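Long-range contact in metal-dependent hydrolase (Lactobacillus plantarum, PDB 2F6K), which is a manganese-bound member of the amidohydrolase family, probably acting as a decarboxylase on aminocarboxymuconate semialdehyde, an intermediate of tryptophan breakdown: residues A[2-15]-A[47-61]. Residues are numbered along the deposited sequence; the frame is centred on the assembly and turned at random.
Sequences SKIDFHTHYLPTSY and NDISYSILSLSSPHV. With MN (manganese (II) ion), chain C.
His9 meets the strand 49-55 with one ring nitrogen and the metal with the other. His9 ND1 gives its hydrogen to Ser55 O (2.9 Å), which lies near the ring plane, although the donor stands well above the plane of that carbonyl; a second contact, to Ser55 OG, is weak. Ser57 CB sits over the centre of the His9 ring, 3.5 Å from its centroid, a CH-pi contact. Gripped at edge and face, the imidazole turns His9 NE2 to the manganese (2.3 Å), which His7 NE2 also binds, with His154, Asp266 and two waters completing the site. Ser57 OG reaches one of these waters.

Further along, Tyr15 has its CG anti to the backbone N (chi1 175°), which carries the ring across to 56-61: Leu56 CD1 lies over the centre of one face in a CH-pi contact, Val61 CG1 lies at the edge, and OH donates to Pro59 O (2.8 Å).

Towards the N-terminus the strands pair in parallel, which is consistent with holding the corner that leads to the histidines. Asp5 N bonds Tyr51 O, and Ile53 N bonds Asp5 O almost straight (177°). A beta bulge at Ser50, opposite the Lys3-Ile4 step, lets Lys3 O take Ser50 N (2.9 Å) and, weakly, Tyr51 N. Asp5 OD1 accepts from His7 N in an Asx turn where the chain bends; OD2 shares a water with Thr8 OG1 and Ser52 OG and also bonds Ser265. The Phe6 ring receives Ile53 CG1 over one face, 4.1 Å from the centroid.

These are the first two strands of the TIM-barrel sheet, with His7 at the bend of the first and His9 just past it. Helix 290-306 packs on Ile4 and Tyr51, helix 37-46 on Ile49 and Ser52, and helix 66-86 on Leu54 and Val61.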
ATOM      1  N   SER A   2      -5.310  38.659  26.226  1.00 38.39           N
ATOM      2  CA  SER A   2      -5.833  38.067  24.962  1.00 39.26           C
ATOM      3  C   SER A   2      -4.874  37.034  24.420  1.00 39.77           C
ATOM      4  O   SER A   2      -3.688  37.052  24.744  1.00 40.95           O
ATOM      5  CB  SER A   2      -6.027  39.148  23.907  1.00 38.47           C
ATOM      6  OG  SER A   2      -7.146  39.940  24.235  1.00 42.90           O
ATOM      7  N   LYS A   3      -5.393  36.147  23.577  1.00 39.44           N
ATOM      8  CA  LYS A   3      -4.586  35.095  22.978  1.00 38.94           C
ATOM      9  C   LYS A   3      -4.416  35.297  21.478  1.00 38.42           C
ATOM     10  O   LYS A   3      -5.195  36.009  20.834  1.00 39.51           O
ATOM     11  CB  LYS A   3      -5.255  33.742  23.204  1.00 38.89           C
ATOM     12  CG  LYS A   3      -5.901  33.600  24.557  1.00 43.49           C
ATOM     13  CD  LYS A   3      -6.792  32.365  24.628  1.00 47.18           C
ATOM     14  CE  LYS A   3      -7.540  32.307  25.952  1.00 42.51           C
ATOM     15  NZ  LYS A   3      -8.653  31.348  25.882  1.00 41.60           N
ATOM     16  N   ILE A   4      -3.383  34.660  20.934  1.00 38.29           N
ATOM     17  CA  ILE A   4      -3.114  34.679  19.500  1.00 36.79           C
ATOM     18  C   ILE A   4      -3.237  33.209  19.085  1.00 35.94           C
ATOM     19  O   ILE A   4      -2.567  32.346  19.650  1.00 36.39           O
ATOM     20  CB  ILE A   4      -1.694  35.201  19.175  1.00 34.52           C
ATOM     21  CG1 ILE A   4      -1.598  36.692  19.512  1.00 31.41           C
ATOM     22  CG2 ILE A   4      -1.395  34.982  17.695  1.00 31.48           C
ATOM     23  CD1 ILE A   4      -0.200  37.260  19.409  1.00 27.64           C
ATOM     24  N   ASP A   5      -4.104  32.933  18.116  1.00 35.01           N
ATOM     25  CA  ASP A   5      -4.355  31.568  17.644  1.00 33.58           C
ATOM     26  C   ASP A   5      -3.512  31.202  16.419  1.00 31.62           C
ATOM     27  O   ASP A   5      -3.717  31.754  15.344  1.00 30.05           O
ATOM     28  CB  ASP A   5      -5.840  31.438  17.290  1.00 37.66           C
ATOM     29  CG  ASP A   5      -6.310  30.000  17.245  1.00 41.45           C
ATOM     30  OD1 ASP A   5      -5.463  29.094  17.040  1.00 38.18           O
ATOM     31  OD2 ASP A   5      -7.535  29.791  17.410  1.00 38.46           O
ATOM     32  N   PHE A   6      -2.582  30.263  16.561  1.00 29.04           N
ATOM     33  CA  PHE A   6      -1.745  29.900  15.420  1.00 29.54           C
ATOM     34  C   PHE A   6      -2.161  28.636  14.676  1.00 30.38           C
ATOM     35  O   PHE A   6      -1.439  28.158  13.794  1.00 30.93           O
ATOM     36  CB  PHE A   6      -0.285  29.764  15.850  1.00 30.20           C
ATOM     37  CG  PHE A   6       0.632  30.732  15.169  1.00 32.02           C
ATOM     38  CD1 PHE A   6       1.183  31.801  15.870  1.00 34.73           C
ATOM     39  CD2 PHE A   6       0.933  30.589  13.817  1.00 33.02           C
ATOM     40  CE1 PHE A   6       2.024  32.717  15.236  1.00 33.21           C
ATOM     41  CE2 PHE A   6       1.773  31.502  13.170  1.00 34.88           C
ATOM     42  CZ  PHE A   6       2.320  32.568  13.883  1.00 34.79           C
ATOM     43  N   HIS A   7      -3.313  28.086  15.037  1.00 30.51           N
ATOM     44  CA  HIS A   7      -3.823  26.885  14.385  1.00 28.91           C
ATOM     45  C   HIS A   7      -5.336  26.991  14.369  1.00 29.97           C
ATOM     46  O   HIS A   7      -6.020  26.495  15.257  1.00 32.26           O
ATOM     47  CB  HIS A   7      -3.376  25.625  15.133  1.00 29.02           C
ATOM     48  CG  HIS A   7      -3.702  24.343  14.422  1.00 30.59           C
ATOM     49  ND1 HIS A   7      -2.863  23.250  14.444  1.00 28.97           N
ATOM     50  CD2 HIS A   7      -4.788  23.967  13.703  1.00 29.87           C
ATOM     51  CE1 HIS A   7      -3.417  22.256  13.771  1.00 28.28           C
ATOM     52  NE2 HIS A   7      -4.586  22.666  13.312  1.00 32.27           N
ATOM     53  N   THR A   8      -5.846  27.665  13.350  1.00 29.19           N
ATOM     54  CA  THR A   8      -7.274  27.866  13.191  1.00 29.14           C
ATOM     55  C   THR A   8      -7.513  27.850  11.676  1.00 29.40           C
ATOM     56  O   THR A   8      -6.647  28.280  10.906  1.00 30.86           O
ATOM     57  CB  THR A   8      -7.694  29.200  13.870  1.00 28.59           C
ATOM     58  OG1 THR A   8      -9.060  29.485  13.565  1.00 27.97           O
ATOM     59  CG2 THR A   8      -6.793  30.347  13.424  1.00 27.71           C
ATOM     60  N   HIS A   9      -8.668  27.350  11.240  1.00 28.69           N
ATOM     61  CA  HIS A   9      -8.906  27.226   9.800  1.00 29.70           C
ATOM     62  C   HIS A   9     -10.101  27.935   9.154  1.00 31.04           C
ATOM     63  O   HIS A   9     -11.031  28.392   9.827  1.00 29.75           O
ATOM     64  CB  HIS A   9      -8.998  25.742   9.434  1.00 27.77           C
ATOM     65  CG  HIS A   9      -7.849  24.913   9.919  1.00 26.65           C
ATOM     66  ND1 HIS A   9      -6.555  25.102   9.486  1.00 28.49           N
ATOM     67  CD2 HIS A   9      -7.807  23.868  10.782  1.00 28.71           C
ATOM     68  CE1 HIS A   9      -5.765  24.210  10.061  1.00 29.55           C
ATOM     69  NE2 HIS A   9      -6.499  23.448  10.851  1.00 27.06           N
ATOM     70  N   TYR A  10     -10.055  27.998   7.824  1.00 29.83           N
ATOM     71  CA  TYR A  10     -11.118  28.598   7.025  1.00 29.89           C
ATOM     72  C   TYR A  10     -11.350  27.687   5.822  1.00 30.31           C
ATOM     73  O   TYR A  10     -10.470  26.913   5.455  1.00 28.62           O
ATOM     74  CB  TYR A  10     -10.732  30.011   6.561  1.00 31.41           C
ATOM     75  CG  TYR A  10      -9.550  30.092   5.611  1.00 30.85           C
ATOM     76  CD1 TYR A  10      -9.708  30.566   4.310  1.00 32.69           C
ATOM     77  CD2 TYR A  10      -8.276  29.711   6.018  1.00 34.60           C
ATOM     78  CE1 TYR A  10      -8.624  30.662   3.434  1.00 30.30           C
ATOM     79  CE2 TYR A  10      -7.186  29.803   5.147  1.00 34.12           C
ATOM     80  CZ  TYR A  10      -7.369  30.279   3.861  1.00 31.67           C
ATOM     81  OH  TYR A  10      -6.295  30.376   3.009  1.00 35.32           O
ATOM     82  N   LEU A  11     -12.535  27.760   5.220  1.00 31.60           N
ATOM     83  CA  LEU A  11     -12.839  26.918   4.067  1.00 31.09           C
ATOM     84  C   LEU A  11     -13.435  27.687   2.893  1.00 31.51           C
ATOM     85  O   LEU A  11     -14.615  28.024   2.907  1.00 31.03           O
ATOM     86  CB  LEU A  11     -13.801  25.786   4.462  1.00 29.29           C
ATOM     87  CG  LEU A  11     -13.267  24.659   5.359  1.00 32.27           C
ATOM     88  CD1 LEU A  11     -13.130  25.138   6.795  1.00 28.69           C
ATOM     89  CD2 LEU A  11     -14.211  23.478   5.309  1.00 28.53           C
ATOM     90  N   PRO A  12     -12.615  27.989   1.868  1.00 32.83           N
ATOM     91  CA  PRO A  12     -13.087  28.716   0.683  1.00 33.43           C
ATOM     92  C   PRO A  12     -14.208  27.901   0.027  1.00 33.68           C
ATOM     93  O   PRO A  12     -14.207  26.667   0.089  1.00 32.06           O
ATOM     94  CB  PRO A  12     -11.841  28.778  -0.202  1.00 33.99           C
ATOM     95  CG  PRO A  12     -10.725  28.843   0.790  1.00 35.49           C
ATOM     96  CD  PRO A  12     -11.154  27.796   1.814  1.00 34.04           C
ATOM     97  N   THR A  13     -15.161  28.572  -0.603  1.00 34.10           N
ATOM     98  CA  THR A  13     -16.254  27.843  -1.223  1.00 35.03           C
ATOM     99  C   THR A  13     -15.757  26.882  -2.296  1.00 34.92           C
ATOM    100  O   THR A  13     -16.268  25.768  -2.414  1.00 37.07           O
ATOM    101  CB  THR A  13     -17.303  28.803  -1.816  1.00 35.23           C
ATOM    102  OG1 THR A  13     -16.645  29.800  -2.599  1.00 40.97           O
ATOM    103  CG2 THR A  13     -18.089  29.479  -0.706  1.00 34.29           C
ATOM    104  N   SER A  14     -14.752  27.296  -3.064  1.00 33.71           N
ATOM    105  CA  SER A  14     -14.202  26.447  -4.117  1.00 30.94           C
ATOM    106  C   SER A  14     -13.556  25.207  -3.517  1.00 31.54           C
ATOM    107  O   SER A  14     -13.560  24.142  -4.126  1.00 32.57           O
ATOM    108  CB  SER A  14     -13.161  27.212  -4.945  1.00 30.97           C
ATOM    109  OG  SER A  14     -12.092  27.680  -4.137  1.00 31.29           O
ATOM    110  N   TYR A  15     -12.986  25.354  -2.327  1.00 30.77           N
ATOM    111  CA  TYR A  15     -12.348  24.235  -1.643  1.00 31.43           C
ATOM    112  C   TYR A  15     -13.417  23.235  -1.194  1.00 34.23           C
ATOM    113  O   TYR A  15     -13.241  22.022  -1.328  1.00 34.97           O
ATOM    114  CB  TYR A  15     -11.568  24.748  -0.430  1.00 28.53           C
ATOM    115  CG  TYR A  15     -10.954  23.665   0.426  1.00 24.58           C
ATOM    116  CD1 TYR A  15      -9.897  22.889  -0.045  1.00 24.09           C
ATOM    117  CD2 TYR A  15     -11.422  23.426   1.715  1.00 24.17           C
ATOM    118  CE1 TYR A  15      -9.319  21.902   0.748  1.00 23.80           C
ATOM    119  CE2 TYR A  15     -10.851  22.446   2.517  1.00 25.41           C
ATOM    120  CZ  TYR A  15      -9.798  21.687   2.031  1.00 27.30           C
ATOM    121  OH  TYR A  15      -9.206  20.736   2.840  1.00 28.41           O
ATOM    122  N   ASN A  47     -13.795  33.815  23.346  1.00 38.06           N
ATOM    123  CA  ASN A  47     -12.686  33.113  23.987  1.00 35.67           C
ATOM    124  C   ASN A  47     -11.430  33.943  24.207  1.00 36.13           C
ATOM    125  O   ASN A  47     -10.332  33.402  24.337  1.00 37.46           O
ATOM    126  CB  ASN A  47     -12.356  31.863  23.182  1.00 37.38           C
ATOM    127  CG  ASN A  47     -13.460  30.830  23.260  1.00 40.55           C
ATOM    128  OD1 ASN A  47     -13.577  30.110  24.254  1.00 36.95           O
ATOM    129  ND2 ASN A  47     -14.291  30.766  22.222  1.00 34.42           N
ATOM    130  N   ASP A  48     -11.603  35.260  24.258  1.00 34.09           N
ATOM    131  CA  ASP A  48     -10.503  36.186  24.485  1.00 35.30           C
ATOM    132  C   ASP A  48      -9.317  35.988  23.529  1.00 35.25           C
ATOM    133  O   ASP A  48      -8.150  35.939  23.940  1.00 33.47           O
ATOM    134  CB  ASP A  48     -10.044  36.088  25.946  1.00 36.36           C
ATOM    135  CG  ASP A  48      -9.183  37.272  26.374  1.00 41.22           C
ATOM    136  OD1 ASP A  48      -9.475  38.410  25.940  1.00 41.18           O
ATOM    137  OD2 ASP A  48      -8.222  37.068  27.155  1.00 46.12           O
ATOM    138  N   ILE A  49      -9.632  35.874  22.246  1.00 33.42           N
ATOM    139  CA  ILE A  49      -8.615  35.723  21.221  1.00 33.09           C
ATOM    140  C   ILE A  49      -8.611  37.028  20.443  1.00 32.88           C
ATOM    141  O   ILE A  49      -9.626  37.414  19.863  1.00 31.07           O
ATOM    142  CB  ILE A  49      -8.942  34.561  20.277  1.00 34.48           C
ATOM    143  CG1 ILE A  49      -8.953  33.254  21.070  1.00 35.20           C
ATOM    144  CG2 ILE A  49      -7.910  34.497  19.154  1.00 33.96           C
ATOM    145  CD1 ILE A  49      -9.319  32.036  20.245  1.00 35.64           C
ATOM    146  N   SER A  50      -7.476  37.718  20.438  1.00 31.61           N
ATOM    147  CA  SER A  50      -7.397  38.994  19.739  1.00 30.79           C
ATOM    148  C   SER A  50      -6.879  38.849  18.325  1.00 30.34           C
ATOM    149  O   SER A  50      -7.071  39.735  17.502  1.00 30.01           O
ATOM    150  CB  SER A  50      -6.494  39.974  20.497  1.00 29.87           C
ATOM    151  OG  SER A  50      -5.156  39.499  20.545  1.00 25.46           O
ATOM    152  N   TYR A  51      -6.227  37.731  18.030  1.00 29.48           N
ATOM    153  CA  TYR A  51      -5.681  37.554  16.691  1.00 29.09           C
ATOM    154  C   TYR A  51      -5.562  36.088  16.297  1.00 28.79           C
ATOM    155  O   TYR A  51      -5.076  35.262  17.078  1.00 28.16           O
ATOM    156  CB  TYR A  51      -4.303  38.222  16.622  1.00 30.19           C
ATOM    157  CG  TYR A  51      -3.784  38.449  15.221  1.00 29.43           C
ATOM    158  CD1 TYR A  51      -4.355  39.421  14.402  1.00 28.29           C
ATOM    159  CD2 TYR A  51      -2.706  37.712  14.725  1.00 26.27           C
ATOM    160  CE1 TYR A  51      -3.866  39.663  13.127  1.00 29.50           C
ATOM    161  CE2 TYR A  51      -2.205  37.944  13.444  1.00 25.74           C
ATOM    162  CZ  TYR A  51      -2.790  38.924  12.652  1.00 29.77           C
ATOM    163  OH  TYR A  51      -2.305  39.177  11.389  1.00 29.62           O
ATOM    164  N   SER A  52      -5.994  35.775  15.077  1.00 26.67           N
ATOM    165  CA  SER A  52      -5.932  34.410  14.556  1.00 29.44           C
ATOM    166  C   SER A  52      -5.151  34.348  13.242  1.00 30.33           C
ATOM    167  O   SER A  52      -5.387  35.158  12.335  1.00 30.94           O
ATOM    168  CB  SER A  52      -7.346  33.865  14.290  1.00 31.60           C
ATOM    169  OG  SER A  52      -8.131  33.764  15.465  1.00 35.53           O
ATOM    170  N   ILE A  53      -4.224  33.401  13.129  1.00 28.05           N
ATOM    171  CA  ILE A  53      -3.489  33.254  11.882  1.00 27.99           C
ATOM    172  C   ILE A  53      -4.148  32.112  11.120  1.00 28.47           C
ATOM    173  O   ILE A  53      -3.860  30.947  11.370  1.00 30.65           O
ATOM    174  CB  ILE A  53      -2.001  32.916  12.093  1.00 28.96           C
ATOM    175  CG1 ILE A  53      -1.282  34.092  12.757  1.00 28.30           C
ATOM    176  CG2 ILE A  53      -1.343  32.623  10.736  1.00 26.69           C
ATOM    177  CD1 ILE A  53      -1.646  34.308  14.194  1.00 29.88           C
ATOM    178  N   LEU A  54      -5.032  32.451  10.189  1.00 29.95           N
ATOM    179  CA  LEU A  54      -5.751  31.453   9.413  1.00 32.06           C
ATOM    180  C   LEU A  54      -4.893  30.630   8.452  1.00 34.29           C
ATOM    181  O   LEU A  54      -3.893  31.110   7.907  1.00 34.08           O
ATOM    182  CB  LEU A  54      -6.877  32.133   8.635  1.00 31.80           C
ATOM    183  CG  LEU A  54      -7.945  32.819   9.491  1.00 32.25           C
ATOM    184  CD1 LEU A  54      -8.800  33.701   8.611  1.00 32.16           C
ATOM    185  CD2 LEU A  54      -8.807  31.776  10.211  1.00 32.90           C
ATOM    186  N   SER A  55      -5.292  29.377   8.256  1.00 33.66           N
ATOM    187  CA  SER A  55      -4.597  28.477   7.349  1.00 33.77           C
ATOM    188  C   SER A  55      -5.579  27.447   6.811  1.00 34.43           C
ATOM    189  O   SER A  55      -6.591  27.141   7.449  1.00 33.91           O
ATOM    190  CB  SER A  55      -3.455  27.752   8.063  1.00 37.35           C
ATOM    191  OG  SER A  55      -3.957  26.756   8.931  1.00 36.43           O
ATOM    192  N   LEU A  56      -5.281  26.916   5.633  1.00 33.13           N
ATOM    193  CA  LEU A  56      -6.129  25.909   5.013  1.00 31.77           C
ATOM    194  C   LEU A  56      -5.761  24.566   5.641  1.00 32.04           C
ATOM    195  O   LEU A  56      -4.579  24.226   5.750  1.00 30.78           O
ATOM    196  CB  LEU A  56      -5.882  25.884   3.502  1.00 30.56           C
ATOM    197  CG  LEU A  56      -6.839  25.096   2.609  1.00 32.55           C
ATOM    198  CD1 LEU A  56      -8.217  25.747   2.626  1.00 33.07           C
ATOM    199  CD2 LEU A  56      -6.296  25.064   1.196  1.00 30.76           C
ATOM    200  N   SER A  57      -6.772  23.818   6.072  1.00 33.58           N
ATOM    201  CA  SER A  57      -6.560  22.510   6.700  1.00 35.71           C
ATOM    202  C   SER A  57      -6.410  21.407   5.649  1.00 36.45           C
ATOM    203  O   SER A  57      -6.358  21.681   4.451  1.00 38.59           O
ATOM    204  CB  SER A  57      -7.745  22.184   7.618  1.00 37.95           C
ATOM    205  OG  SER A  57      -7.572  20.938   8.277  1.00 39.60           O
ATOM    206  N   SER A  58      -6.334  20.159   6.095  1.00 35.53           N
ATOM    207  CA  SER A  58      -6.218  19.051   5.162  1.00 33.95           C
ATOM    208  C   SER A  58      -7.631  18.539   4.937  1.00 31.83           C
ATOM    209  O   SER A  58      -8.521  18.816   5.737  1.00 28.34           O
ATOM    210  CB  SER A  58      -5.341  17.937   5.741  1.00 37.15           C
ATOM    211  OG  SER A  58      -5.961  17.303   6.842  1.00 40.70           O
ATOM    212  N   PRO A  59      -7.856  17.770   3.859  1.00 31.89           N
ATOM    213  CA  PRO A  59      -6.890  17.325   2.842  1.00 31.11           C
ATOM    214  C   PRO A  59      -6.317  18.463   2.008  1.00 30.32           C
ATOM    215  O   PRO A  59      -7.000  19.448   1.746  1.00 28.27           O
ATOM    216  CB  PRO A  59      -7.711  16.365   1.970  1.00 30.29           C
ATOM    217  CG  PRO A  59      -8.879  15.980   2.841  1.00 35.92           C
ATOM    218  CD  PRO A  59      -9.201  17.260   3.551  1.00 30.19           C
ATOM    219  N   HIS A  60      -5.064  18.312   1.591  1.00 30.18           N
ATOM    220  CA  HIS A  60      -4.395  19.306   0.757  1.00 31.68           C
ATOM    221  C   HIS A  60      -5.136  19.290  -0.580  1.00 34.34           C
ATOM    222  O   HIS A  60      -5.789  18.299  -0.908  1.00 35.39           O
ATOM    223  CB  HIS A  60      -2.926  18.922   0.551  1.00 29.95           C
ATOM    224  CG  HIS A  60      -2.138  19.943  -0.208  1.00 34.19           C
ATOM    225  ND1 HIS A  60      -1.435  19.639  -1.356  1.00 34.96           N
ATOM    226  CD2 HIS A  60      -1.962  21.270   0.002  1.00 32.40           C
ATOM    227  CE1 HIS A  60      -0.863  20.737  -1.822  1.00 33.42           C
ATOM    228  NE2 HIS A  60      -1.169  21.740  -1.017  1.00 32.60           N
ATOM    229  N   VAL A  61      -5.031  20.363  -1.357  1.00 34.26           N
ATOM    230  CA  VAL A  61      -5.745  20.435  -2.626  1.00 34.30           C
ATOM    231  C   VAL A  61      -5.049  19.831  -3.837  1.00 36.12           C
ATOM    232  O   VAL A  61      -4.988  20.446  -4.898  1.00 38.89           O
ATOM    233  CB  VAL A  61      -6.131  21.882  -2.958  1.00 33.27           C
ATOM    234  CG1 VAL A  61      -7.253  22.331  -2.054  1.00 34.32           C
ATOM    235  CG2 VAL A  61      -4.921  22.790  -2.793  1.00 33.31           C
TER
HETATM  236 MN    MN C 402      -5.835  21.580  11.968  1.00 26.54          MN
HETATM  237  O   HOH W   1      -7.448  40.374  27.424  1.00 45.52           O
HETATM  238  O   HOH W   2      -9.512  31.185  15.621  1.00 38.62           O
HETATM  239  O   HOH W   3      -9.619  24.437   6.048  1.00 23.43           O
HETATM  240  O   HOH W   4      -3.618  28.553   3.477  1.00 27.52           O
HETATM  241  O   HOH W   5      -7.624  20.681  10.825  1.00 34.63           O
HETATM  242  O   HOH W   6      -5.695  19.725  12.911  1.00 19.83           O